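Local coordinates for protein aminodeoxyfutalosine deaminase (PDB 2IMR) that catalyses the zinc-dependent deamination of aminodeoxyfutalosine to futalosine, a step in menaquinone biosynthesis, and more weakly deaminates related adenine nucleosides, at residues A190-L195 with S227-G232; R197-E202 with E233-Q238; V302-V307 with P340-A345; V322-R327 with G335-P340. All coordinates share one frame; numbering follows the deposited sequence.

Interaction 1 of 4, residues A190-L195 with S227-G232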
loop_
_atom_site.group_PDB
_atom_site.type_symbol
_atom_site.label_atom_id
_atom_site.label_comp_id
_atom_site.label_asym_id
_atom_site.label_seq_id
_atom_site.Cartn_x
_atom_site.Cartn_y
_atom_site.Cartn_z
ATOM N N ALA A 190 1.984 19.004 17.523
ATOM C CA ALA A 190 0.542 18.817 17.377
ATOM C C ALA A 190 0.237 17.377 16.960
ATOM O O ALA A 190 -0.725 16.768 17.439
ATOM C CB ALA A 190 -0.011 19.794 16.339
ATOM N N ALA A 191 1.060 16.842 16.062
ATOM C CA ALA A 191 0.891 15.475 15.589
ATOM C C ALA A 191 1.171 14.489 16.721
ATOM O O ALA A 191 0.429 13.526 16.917
ATOM C CB ALA A 191 1.828 15.206 14.419
ATOM N N ARG A 192 2.244 14.735 17.466
ATOM C CA ARG A 192 2.611 13.862 18.575
ATOM C C ARG A 192 1.487 13.762 19.599
ATOM O O ARG A 192 1.180 12.675 20.082
ATOM C CB ARG A 192 3.885 14.366 19.260
ATOM C CG ARG A 192 4.349 13.485 20.417
ATOM C CD ARG A 192 5.659 13.990 21.004
ATOM N NE ARG A 192 5.547 15.385 21.419
ATOM C CZ ARG A 192 6.571 16.138 21.815
ATOM N NH1 ARG A 192 7.800 15.632 21.855
ATOM N NH2 ARG A 192 6.364 17.402 22.167
ATOM N N THR A 193 0.873 14.895 19.930
ATOM C CA THR A 193 -0.216 14.903 20.899
ATOM C C THR A 193 -1.333 13.951 20.467
ATOM O O THR A 193 -1.782 13.119 21.254
ATOM C CB THR A 193 -0.793 16.325 21.084
ATOM O OG1 THR A 193 0.234 17.187 21.592
ATOM C CG2 THR A 193 -1.959 16.309 22.066
ATOM N N HIS A 194 -1.781 14.077 19.219
ATOM C CA HIS A 194 -2.832 13.203 18.693
ATOM C C HIS A 194 -2.394 11.740 18.768
ATOM O O HIS A 194 -3.148 10.869 19.213
ATOM C CB HIS A 194 -3.136 13.550 17.231
ATOM C CG HIS A 194 -4.026 14.740 17.055
ATOM N ND1 HIS A 194 -5.374 14.709 17.342
ATOM C CD2 HIS A 194 -3.767 15.988 16.600
ATOM C CE1 HIS A 194 -5.907 15.887 17.070
ATOM N NE2 HIS A 194 -4.953 16.681 16.618
ATOM N N LEU A 195 -1.174 11.478 18.308
ATOM C CA LEU A 195 -0.623 10.130 18.304
ATOM C C LEU A 195 -0.557 9.510 19.698
ATOM O O LEU A 195 -0.908 8.341 19.879
ATOM C CB LEU A 195 0.771 10.140 17.666
ATOM C CG LEU A 195 0.774 10.512 16.178
ATOM C CD1 LEU A 195 2.194 10.719 15.687
ATOM C CD2 LEU A 195 0.090 9.415 15.385
ATOM N N SER A 227 10.120 10.697 11.432
ATOM C CA SER A 227 10.722 9.373 11.312
ATOM C C SER A 227 11.443 8.960 12.591
ATOM O O SER A 227 11.349 7.804 13.005
ATOM C CB SER A 227 11.669 9.289 10.098
ATOM O OG SER A 227 12.671 10.288 10.112
ATOM N N ASP A 228 12.149 9.895 13.222
ATOM C CA ASP A 228 12.852 9.582 14.467
ATOM C C ASP A 228 11.844 9.215 15.549
ATOM O O ASP A 228 12.036 8.249 16.290
ATOM C CB ASP A 228 13.690 10.774 14.948
ATOM C CG ASP A 228 14.934 11.001 14.105
ATOM O OD1 ASP A 228 15.244 10.154 13.244
ATOM O OD2 ASP A 228 15.612 12.031 14.313
ATOM N N TYR A 229 10.768 9.990 15.638
ATOM C CA TYR A 229 9.731 9.732 16.629
ATOM C C TYR A 229 9.140 8.341 16.428
ATOM O O TYR A 229 9.068 7.547 17.363
ATOM C CB TYR A 229 8.617 10.777 16.523
ATOM C CG TYR A 229 7.495 10.571 17.516
ATOM C CD1 TYR A 229 7.681 10.839 18.875
ATOM C CD2 TYR A 229 6.249 10.089 17.104
ATOM C CE1 TYR A 229 6.656 10.634 19.800
ATOM C CE2 TYR A 229 5.218 9.879 18.022
ATOM C CZ TYR A 229 5.430 10.154 19.367
ATOM O OH TYR A 229 4.416 9.951 20.273
ATOM N N ALA A 230 8.727 8.045 15.198
ATOM C CA ALA A 230 8.133 6.746 14.885
ATOM C C ALA A 230 9.094 5.589 15.144
ATOM O O ALA A 230 8.706 4.557 15.694
ATOM C CB ALA A 230 7.671 6.721 13.427
ATOM N N ALA A 231 10.344 5.758 14.730
ATOM C CA ALA A 231 11.355 4.728 14.924
ATOM C C ALA A 231 11.528 4.449 16.415
ATOM O O ALA A 231 11.596 3.294 16.843
ATOM C CB ALA A 231 12.679 5.181 14.316
ATOM N N GLY A 232 11.575 5.516 17.203
ATOM C CA GLY A 232 11.744 5.371 18.637
ATOM C C GLY A 232 10.541 4.798 19.359
ATOM O O GLY A 232 10.697 4.053 20.331
#
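Y229 of helix 220-233 sets its phenol ring against R192 and L195 of helix 184-199. These two helices follow one another in the outer layer of the TIM barrel that is the core of the amidohydrolase family. They keep their distance here, with R192 CA and Y229 CA, the nearest such pair, 8.5 Å apart, so side chains alone make the contact, and a tyrosine is long enough to bridge the space.

The purely apolar part is the meeting of L195 CD1 with Y229 CE2 at 3.9 Å, the two side chains sliding past each other in opposite directions. A leucine suits this buried position because L195 also rests on L208 and L210 of strand 206-212, and thus fills the layer between helix and barrel wall.

The second part is a mixed contact, since R192 offers its methylenes and not its charge. Its chain is extended as far as CD and crosses the tyrosine at about a right angle, placing CG 3.7 Å from Y229 CE1. It then bends at chi3 (56°), which carries the guanidinium past the ring with the two planes 69° apart, so they do not stack. F188, an edge-to-face neighbour, also borders the tyrosine.

With an alanine at Y229, L195 CD1 and the R192 methylenes would probably lose their common partner, leaving a gap between the helices and the arginine chain freer to turn.

At the far end of the phenol, Y229 OH lies 3.5 Å from R192 CG, a van der Waals approach to a carbon.

Interaction 2 of 4, residues R197-E202 with E233-Q238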
loop_
_atom_site.group_PDB
_atom_site.type_symbol
_atom_site.label_atom_id
_atom_site.label_comp_id
_atom_site.label_asym_id
_atom_site.label_seq_id
_atom_site.Cartn_x
_atom_site.Cartn_y
_atom_site.Cartn_z
ATOM N N ARG A 197 -2.390 10.207 22.204
ATOM C CA ARG A 197 -3.759 9.969 22.636
ATOM C C ARG A 197 -4.284 8.669 22.023
ATOM O O ARG A 197 -4.815 7.806 22.723
ATOM C CB ARG A 197 -4.647 11.146 22.211
ATOM C CG ARG A 197 -6.003 11.189 22.890
ATOM C CD ARG A 197 -6.909 12.257 22.288
ATOM N NE ARG A 197 -7.354 11.887 20.946
ATOM C CZ ARG A 197 -8.324 12.503 20.275
ATOM N NH1 ARG A 197 -8.965 13.531 20.818
ATOM N NH2 ARG A 197 -8.658 12.086 19.062
ATOM N N TRP A 198 -4.120 8.526 20.711
ATOM C CA TRP A 198 -4.596 7.341 20.009
ATOM C C TRP A 198 -3.845 6.060 20.360
ATOM O O TRP A 198 -4.427 4.975 20.341
ATOM C CB TRP A 198 -4.535 7.560 18.491
ATOM C CG TRP A 198 -5.522 8.577 17.984
ATOM C CD1 TRP A 198 -6.814 8.744 18.397
ATOM C CD2 TRP A 198 -5.303 9.545 16.948
ATOM N NE1 TRP A 198 -7.411 9.756 17.685
ATOM C CE2 TRP A 198 -6.508 10.266 16.788
ATOM C CE3 TRP A 198 -4.204 9.871 16.138
ATOM C CZ2 TRP A 198 -6.649 11.298 15.850
ATOM C CZ3 TRP A 198 -4.342 10.899 15.204
ATOM C CH2 TRP A 198 -5.561 11.601 15.071
ATOM N N ARG A 199 -2.558 6.182 20.675
ATOM C CA ARG A 199 -1.745 5.015 21.008
ATOM C C ARG A 199 -2.335 4.236 22.184
ATOM O O ARG A 199 -2.125 3.030 22.305
ATOM C CB ARG A 199 -0.306 5.441 21.328
ATOM C CG ARG A 199 0.713 4.307 21.228
ATOM C CD ARG A 199 0.759 3.753 19.809
ATOM N NE ARG A 199 1.689 2.636 19.643
ATOM C CZ ARG A 199 3.002 2.709 19.839
ATOM N NH1 ARG A 199 3.564 3.849 20.220
ATOM N NH2 ARG A 199 3.760 1.641 19.629
ATOM N N ARG A 200 -3.083 4.928 23.037
ATOM C CA ARG A 200 -3.711 4.303 24.200
ATOM C C ARG A 200 -4.977 3.543 23.811
ATOM O O ARG A 200 -5.412 2.636 24.524
ATOM C CB ARG A 200 -4.075 5.369 25.235
ATOM C CG ARG A 200 -2.913 6.242 25.666
ATOM C CD ARG A 200 -3.410 7.538 26.292
ATOM N NE ARG A 200 -2.322 8.500 26.444
ATOM C CZ ARG A 200 -2.455 9.816 26.286
ATOM N NH1 ARG A 200 -3.635 10.334 25.969
ATOM N NH2 ARG A 200 -1.403 10.612 26.436
ATOM N N LEU A 201 -5.564 3.916 22.679
ATOM C CA LEU A 201 -6.798 3.290 22.206
ATOM C C LEU A 201 -6.520 2.138 21.256
ATOM O O LEU A 201 -7.408 1.359 20.921
ATOM C CB LEU A 201 -7.667 4.337 21.508
ATOM C CG LEU A 201 -7.963 5.570 22.360
ATOM C CD1 LEU A 201 -8.845 6.533 21.583
ATOM C CD2 LEU A 201 -8.647 5.145 23.650
ATOM N N GLU A 202 -5.269 2.044 20.828
ATOM C CA GLU A 202 -4.821 1.003 19.917
ATOM C C GLU A 202 -5.002 -0.392 20.527
ATOM O O GLU A 202 -4.713 -0.607 21.705
ATOM C CB GLU A 202 -3.354 1.282 19.577
ATOM C CG GLU A 202 -2.529 0.112 19.118
ATOM C CD GLU A 202 -1.093 0.526 18.874
ATOM O OE1 GLU A 202 -0.858 1.323 17.944
ATOM O OE2 GLU A 202 -0.200 0.069 19.621
ATOM N N GLU A 233 9.342 5.135 18.891
ATOM C CA GLU A 233 8.107 4.660 19.513
ATOM C C GLU A 233 7.580 3.362 18.916
ATOM O O GLU A 233 6.599 2.804 19.404
ATOM C CB GLU A 233 7.017 5.727 19.402
ATOM C CG GLU A 233 7.263 6.955 20.247
ATOM C CD GLU A 233 7.335 6.626 21.723
ATOM O OE1 GLU A 233 6.352 6.066 22.252
ATOM O OE2 GLU A 233 8.375 6.924 22.350
ATOM N N GLY A 234 8.225 2.888 17.857
ATOM C CA GLY A 234 7.783 1.662 17.221
ATOM C C GLY A 234 6.534 1.844 16.374
ATOM O O GLY A 234 5.718 0.932 16.271
ATOM N N LEU A 235 6.375 3.020 15.772
ATOM C CA LEU A 235 5.212 3.288 14.927
ATOM C C LEU A 235 5.545 3.048 13.456
ATOM O O LEU A 235 6.521 3.586 12.939
ATOM C CB LEU A 235 4.748 4.738 15.094
ATOM C CG LEU A 235 4.116 5.154 16.422
ATOM C CD1 LEU A 235 3.878 6.651 16.414
ATOM C CD2 LEU A 235 2.807 4.404 16.633
ATOM N N PRO A 236 4.739 2.229 12.762
ATOM C CA PRO A 236 5.026 1.982 11.348
ATOM C C PRO A 236 4.902 3.270 10.536
ATOM O O PRO A 236 4.151 4.180 10.900
ATOM C CB PRO A 236 3.990 0.924 10.961
ATOM C CG PRO A 236 2.864 1.175 11.902
ATOM C CD PRO A 236 3.578 1.443 13.209
ATOM N N LEU A 237 5.664 3.349 9.450
ATOM C CA LEU A 237 5.661 4.524 8.589
ATOM C C LEU A 237 5.335 4.183 7.143
ATOM O O LEU A 237 5.633 3.090 6.670
ATOM C CB LEU A 237 7.043 5.194 8.593
ATOM C CG LEU A 237 7.571 5.985 9.790
ATOM C CD1 LEU A 237 9.082 6.156 9.644
ATOM C CD2 LEU A 237 6.886 7.338 9.867
ATOM N N GLN A 238 4.705 5.131 6.458
ATOM C CA GLN A 238 4.408 5.012 5.031
ATOM C C GLN A 238 4.607 6.407 4.457
ATOM O O GLN A 238 4.075 7.390 4.988
ATOM C CB GLN A 238 2.981 4.517 4.759
ATOM C CG GLN A 238 2.931 3.028 4.410
ATOM C CD GLN A 238 1.603 2.585 3.802
ATOM O OE1 GLN A 238 1.031 3.275 2.961
ATOM N NE2 GLN A 238 1.124 1.413 4.209
#
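R199, in the last turn of helix 184-199, reaches across to E233 and L235, where helix 220-233 gives way to the loop before strand 238-241.

Hydrogen bonding centres on one carbonyl. R199 NH2 donates to E233 O over 3.1 Å, coming in at a C=O...N angle of 160°, and R199 NH1 adds a weak bond to the same oxygen at 3.3 Å. An arginine fits this spot because its two terminal nitrogens can share a carbonyl at the C-terminal end of a helix, where its positive charge is probably welcome. Just beyond, G234 adopts a positive phi (76°), a conformation easy for glycine, as the chain leaves the helix.

Ionic contacts steady the guanidinium from its other end. R199 NE forms a salt bridge with E202 OE2 at 3.2 Å, meeting the syn side of the carboxylate but 33° out of its plane. The E233 carboxylate contributes more loosely, with OE1 4.1 Å from R199 NH1.

Apolar packing covers one face of the guanidinium, where L235 CD2 lies 3.6 Å from R199 CZ. A leucine here in place of R199 would probably leave E233 O without its side-chain donors and the E202 carboxylate without its counter-charge.

Around this contact, E202 OE1 also accepts a hydrogen bond from L208 N of strand 206-212, and L235 packs back on A230 of helix 220-233. The arginine therefore spans from the C-terminal part of one outer barrel helix, beside strand 206-212, to the turn that leads into strand 238-241.

Interaction 3 of 4, residues V302-V307 with P340-A345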
loop_
_atom_site.group_PDB
_atom_site.type_symbol
_atom_site.label_atom_id
_atom_site.label_comp_id
_atom_site.label_asym_id
_atom_site.label_seq_id
_atom_site.Cartn_x
_atom_site.Cartn_y
_atom_site.Cartn_z
ATOM N N VAL A 302 5.684 4.142 -0.690
ATOM C CA VAL A 302 4.560 3.927 -1.597
ATOM C C VAL A 302 4.748 4.504 -3.001
ATOM O O VAL A 302 5.293 5.596 -3.169
ATOM C CB VAL A 302 3.275 4.506 -0.980
ATOM C CG1 VAL A 302 2.070 4.164 -1.851
ATOM C CG2 VAL A 302 3.102 3.959 0.435
ATOM N N HIS A 303 4.287 3.739 -3.994
ATOM C CA HIS A 303 4.357 4.079 -5.412
ATOM C C HIS A 303 5.743 3.774 -5.959
ATOM O O HIS A 303 5.922 2.768 -6.642
ATOM C CB HIS A 303 3.959 5.543 -5.643
ATOM C CG HIS A 303 2.525 5.825 -5.297
ATOM N ND1 HIS A 303 1.481 5.077 -5.803
ATOM C CD2 HIS A 303 1.965 6.742 -4.474
ATOM C CE1 HIS A 303 0.341 5.520 -5.304
ATOM N NE2 HIS A 303 0.606 6.529 -4.495
ATOM N N MET A 304 6.717 4.633 -5.671
ATOM C CA MET A 304 8.091 4.383 -6.098
ATOM C C MET A 304 8.200 4.009 -7.569
ATOM O O MET A 304 8.898 3.055 -7.931
ATOM C CB MET A 304 8.670 3.250 -5.254
ATOM C CG MET A 304 8.816 3.590 -3.785
ATOM S SD MET A 304 10.160 4.758 -3.576
ATOM C CE MET A 304 11.581 3.619 -3.660
ATOM N N VAL A 305 7.524 4.768 -8.417
ATOM C CA VAL A 305 7.526 4.493 -9.844
ATOM C C VAL A 305 8.722 5.091 -10.566
ATOM O O VAL A 305 9.358 4.441 -11.393
ATOM C CB VAL A 305 6.226 5.030 -10.495
ATOM C CG1 VAL A 305 6.307 4.933 -12.017
ATOM C CG2 VAL A 305 5.036 4.234 -9.981
ATOM N N ASN A 306 9.044 6.331 -10.236
ATOM C CA ASN A 306 10.135 7.008 -10.906
ATOM C C ASN A 306 11.414 7.038 -10.084
ATOM O O ASN A 306 11.761 8.044 -9.473
ATOM C CB ASN A 306 9.644 8.399 -11.288
ATOM C CG ASN A 306 8.430 8.331 -12.205
ATOM O OD1 ASN A 306 8.567 8.163 -13.416
ATOM N ND2 ASN A 306 7.233 8.422 -11.624
ATOM N N VAL A 307 12.109 5.903 -10.089
ATOM C CA VAL A 307 13.344 5.735 -9.350
ATOM C C VAL A 307 14.442 5.227 -10.276
ATOM O O VAL A 307 14.174 4.772 -11.388
ATOM C CB VAL A 307 13.168 4.724 -8.189
ATOM C CG1 VAL A 307 12.090 5.215 -7.224
ATOM C CG2 VAL A 307 12.812 3.349 -8.742
ATOM N N PRO A 340 9.766 -6.071 -11.647
ATOM C CA PRO A 340 10.886 -7.001 -11.835
ATOM C C PRO A 340 12.220 -6.509 -11.271
ATOM O O PRO A 340 12.995 -7.300 -10.722
ATOM C CB PRO A 340 10.916 -7.230 -13.351
ATOM C CG PRO A 340 10.122 -6.090 -13.923
ATOM C CD PRO A 340 9.048 -5.837 -12.910
ATOM N N ALA A 341 12.481 -5.208 -11.385
ATOM C CA ALA A 341 13.723 -4.635 -10.870
ATOM C C ALA A 341 13.757 -4.708 -9.343
ATOM O O ALA A 341 14.782 -5.041 -8.750
ATOM C CB ALA A 341 13.865 -3.188 -11.336
ATOM N N PHE A 342 12.632 -4.395 -8.705
ATOM C CA PHE A 342 12.551 -4.440 -7.251
ATOM C C PHE A 342 12.640 -5.878 -6.744
ATOM O O PHE A 342 13.280 -6.152 -5.725
ATOM C CB PHE A 342 11.250 -3.787 -6.775
ATOM C CG PHE A 342 11.337 -2.287 -6.643
ATOM C CD1 PHE A 342 11.673 -1.703 -5.424
ATOM C CD2 PHE A 342 11.096 -1.461 -7.736
ATOM C CE1 PHE A 342 11.770 -0.310 -5.295
ATOM C CE2 PHE A 342 11.190 -0.070 -7.620
ATOM C CZ PHE A 342 11.527 0.505 -6.396
ATOM N N ALA A 343 11.998 -6.793 -7.460
ATOM C CA ALA A 343 12.014 -8.202 -7.085
ATOM C C ALA A 343 13.444 -8.737 -7.159
ATOM O O ALA A 343 13.909 -9.426 -6.251
ATOM C CB ALA A 343 11.113 -8.993 -8.012
ATOM N N ALA A 344 14.136 -8.411 -8.244
ATOM C CA ALA A 344 15.514 -8.854 -8.435
ATOM C C ALA A 344 16.423 -8.312 -7.330
ATOM O O ALA A 344 17.372 -8.977 -6.919
ATOM C CB ALA A 344 16.018 -8.406 -9.800
ATOM N N ALA A 345 16.121 -7.110 -6.840
ATOM C CA ALA A 345 16.921 -6.495 -5.781
ATOM C C ALA A 345 16.569 -7.061 -4.410
ATOM O O ALA A 345 17.217 -6.742 -3.409
ATOM C CB ALA A 345 16.726 -4.978 -5.788
#
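The backbones of M304 and F342 stay apart, their CA atoms 10.0 Å from each other, as the chain leaves strand 300-303 through an unusual bend in which H303 and M304 both take positive phi, while F342 sits in helix 339-344. This is a TIM barrel arrangement: the loop at the C-terminal end of a strand is packed against a helix of the outer layer.

F342 bridges the space. With CG anti to its carbonyl carbon (chi1 -84°), its ring points from the helix into the loop, and the CZ end is received by two residues. M304 crosses it at about a right angle. Because the methionine chain folds back on itself at chi2 and chi3, both ends of it approach the same ring atom, M304 CB at 4.1 Å and M304 CE at 4.1 Å from F342 CZ. A flexible, unbranched methionine can bend so that its first and last carbons both touch the ring end, and it also fills space against V315 of helix 309-318 and V286 of helix 285-292.

V307 comes from farther along the loop. Its compact beta-branched side chain wedges CG2 against the ring, 3.9 Å from F342 CE2. A phenylalanine suits the helix position because F342 also stacks on the ring of F337, joining one aromatic neighbour to two aliphatic ones in a largely buried cluster. The M304 side chain is about 8 Å from those of H240, a zinc ligand, and E243, the probable proton donor.

The backbone joins in too, with M304 O lying obliquely to the ring, 3.9 Å from F342 CE2.

Interaction 4 of 4, residues V322-R327 with G335-P340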
loop_
_atom_site.group_PDB
_atom_site.type_symbol
_atom_site.label_atom_id
_atom_site.label_comp_id
_atom_site.label_asym_id
_atom_site.label_seq_id
_atom_site.Cartn_x
_atom_site.Cartn_y
_atom_site.Cartn_z
ATOM N N VAL A 322 8.007 -1.854 -0.048
ATOM C CA VAL A 322 7.354 -0.890 -0.927
ATOM C C VAL A 322 5.954 -1.359 -1.292
ATOM O O VAL A 322 5.698 -2.560 -1.391
ATOM C CB VAL A 322 8.157 -0.678 -2.238
ATOM C CG1 VAL A 322 9.536 -0.120 -1.919
ATOM C CG2 VAL A 322 8.273 -1.984 -3.007
ATOM N N VAL A 323 5.039 -0.411 -1.474
ATOM C CA VAL A 323 3.679 -0.759 -1.863
ATOM C C VAL A 323 3.406 -0.170 -3.238
ATOM O O VAL A 323 3.627 1.019 -3.464
ATOM C CB VAL A 323 2.627 -0.205 -0.874
ATOM C CG1 VAL A 323 1.224 -0.631 -1.322
ATOM C CG2 VAL A 323 2.907 -0.710 0.529
ATOM N N THR A 324 2.945 -1.000 -4.167
ATOM C CA THR A 324 2.638 -0.514 -5.504
ATOM C C THR A 324 1.115 -0.544 -5.679
ATOM O O THR A 324 0.453 -1.442 -5.164
ATOM C CB THR A 324 3.348 -1.375 -6.589
ATOM O OG1 THR A 324 3.024 -0.886 -7.898
ATOM C CG2 THR A 324 2.934 -2.832 -6.483
ATOM N N CYS A 325 0.576 0.463 -6.372
ATOM C CA CYS A 325 -0.861 0.588 -6.640
ATOM C C CYS A 325 -0.992 0.678 -8.165
ATOM O O CYS A 325 -1.059 1.767 -8.738
ATOM C CB CYS A 325 -1.417 1.864 -5.979
ATOM S SG CYS A 325 -1.127 1.995 -4.177
ATOM N N PRO A 326 -1.026 -0.479 -8.842
ATOM C CA PRO A 326 -1.129 -0.587 -10.302
ATOM C C PRO A 326 -2.140 0.304 -11.019
ATOM O O PRO A 326 -1.763 1.171 -11.803
ATOM C CB PRO A 326 -1.409 -2.073 -10.514
ATOM C CG PRO A 326 -0.682 -2.704 -9.384
ATOM C CD PRO A 326 -1.063 -1.813 -8.228
ATOM N N ARG A 327 -3.425 0.091 -10.768
ATOM C CA ARG A 327 -4.430 0.891 -11.449
ATOM C C ARG A 327 -4.273 2.383 -11.211
ATOM O O ARG A 327 -4.364 3.177 -12.146
ATOM C CB ARG A 327 -5.827 0.422 -11.049
ATOM C CG ARG A 327 -6.134 -0.962 -11.591
ATOM C CD ARG A 327 -7.528 -1.416 -11.199
ATOM N NE ARG A 327 -7.670 -1.533 -9.753
ATOM C CZ ARG A 327 -8.780 -1.942 -9.148
ATOM N NH1 ARG A 327 -9.849 -2.275 -9.868
ATOM N NH2 ARG A 327 -8.822 -2.018 -7.826
ATOM N N GLY A 335 3.408 6.432 -14.923
ATOM C CA GLY A 335 4.423 5.538 -15.437
ATOM C C GLY A 335 4.152 4.199 -14.774
ATOM O O GLY A 335 3.138 4.046 -14.084
ATOM N N THR A 336 5.048 3.234 -14.948
ATOM C CA THR A 336 4.831 1.911 -14.376
ATOM C C THR A 336 5.919 1.474 -13.396
ATOM O O THR A 336 7.104 1.560 -13.701
ATOM C CB THR A 336 4.715 0.856 -15.503
ATOM O OG1 THR A 336 3.666 1.237 -16.401
ATOM C CG2 THR A 336 4.406 -0.518 -14.933
ATOM N N PHE A 337 5.492 1.026 -12.217
ATOM C CA PHE A 337 6.385 0.532 -11.166
ATOM C C PHE A 337 7.203 -0.616 -11.756
ATOM O O PHE A 337 6.644 -1.537 -12.346
ATOM C CB PHE A 337 5.542 0.021 -9.989
ATOM C CG PHE A 337 6.330 -0.676 -8.913
ATOM C CD1 PHE A 337 7.203 0.034 -8.093
ATOM C CD2 PHE A 337 6.162 -2.044 -8.690
ATOM C CE1 PHE A 337 7.894 -0.602 -7.068
ATOM C CE2 PHE A 337 6.848 -2.690 -7.667
ATOM C CZ PHE A 337 7.718 -1.967 -6.850
ATOM N N ASP A 338 8.521 -0.566 -11.593
ATOM C CA ASP A 338 9.379 -1.621 -12.130
ATOM C C ASP A 338 9.439 -2.788 -11.148
ATOM O O ASP A 338 10.427 -2.967 -10.442
ATOM C CB ASP A 338 10.793 -1.082 -12.378
ATOM C CG ASP A 338 11.595 -1.970 -13.313
ATOM O OD1 ASP A 338 11.268 -3.169 -13.413
ATOM O OD2 ASP A 338 12.551 -1.471 -13.937
ATOM N N TRP A 339 8.378 -3.586 -11.098
ATOM C CA TRP A 339 8.349 -4.704 -10.168
ATOM C C TRP A 339 9.513 -5.673 -10.392
ATOM O O TRP A 339 10.187 -6.069 -9.441
ATOM C CB TRP A 339 7.019 -5.460 -10.277
ATOM C CG TRP A 339 6.712 -6.317 -9.079
ATOM C CD1 TRP A 339 7.592 -7.081 -8.364
ATOM C CD2 TRP A 339 5.423 -6.537 -8.494
ATOM N NE1 TRP A 339 6.930 -7.766 -7.373
ATOM C CE2 TRP A 339 5.598 -7.450 -7.430
ATOM C CE3 TRP A 339 4.137 -6.054 -8.768
ATOM C CZ2 TRP A 339 4.533 -7.889 -6.637
ATOM C CZ3 TRP A 339 3.076 -6.490 -7.983
ATOM C CH2 TRP A 339 3.282 -7.399 -6.928
ATOM N N PRO A 340 9.766 -6.071 -11.647
ATOM C CA PRO A 340 10.886 -7.001 -11.835
ATOM C C PRO A 340 12.220 -6.509 -11.271
ATOM O O PRO A 340 12.995 -7.300 -10.722
ATOM C CB PRO A 340 10.916 -7.230 -13.351
ATOM C CG PRO A 340 10.122 -6.090 -13.923
ATOM C CD PRO A 340 9.048 -5.837 -12.910
#
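Barrel strand 322-324 turns V322 and T324 to its outer side, where they meet F337, just before helix 339-344, and W339, its first residue. The alternation of a strand explains the pairing, for V323 between them faces the other way and touches H99, a zinc ligand.

T324 carries most of the contact and crosses F337 at about a right angle. Its CB sits over one face of the phenylalanine ring, 3.9 Å from the centroid and 24° off the normal, a CH-pi contact displaced toward the rim. Having OG1 anti to the backbone N (chi1 180°) brings that oxygen to 3.4 Å from F337 CB. The methyl group is used as well, T324 CG2 lying 4.0 Å from W339 CZ3. A threonine is thus small enough to let the F337 ring close over it, yet branched enough to touch two aromatic residues.

The contact lies within a beta-alpha-beta unit of the TIM barrel, since strand 322-324 and its parallel neighbour 349-351 are joined through helices 326-331 and 339-344. W339 fills the outer layer of that unit, its large indole also packing on V349 and on V382, L383 and A386 of helix 380-395.

Between the two aromatic residues the chain makes an inverse gamma turn centred on D338, closed by a weak bond of 3.0 Å from W339 N to F337 O. D338 is also the N-cap of the helix, its OD1 accepting from A341 N. At the start of the strand, V322 CG2 meets the end of the phenylalanine ring, 3.9 Å from F337 CZ.

Along the chain, helix 184-199, with the residues just after it, supplies the first halves of interactions 1 and 2, and helix 220-233 with the turn after it supplies the second halves. Their segments alternate, so the two contacts cross, each closing a loop of about 30 residues that holds strand 206-212; they meet where A230 O probably accepts a hydrogen bond from L235 N. Interaction 3 opens later, at strand 300-303, and encloses the shorter loop of interaction 4; both finish around helix 339-344 and share P340. Neighbouring strands link these two through H303 N and V323 O. Strand 238-241, entered from interaction 2, pairs with strand 300-303, joining both regions of the barrel.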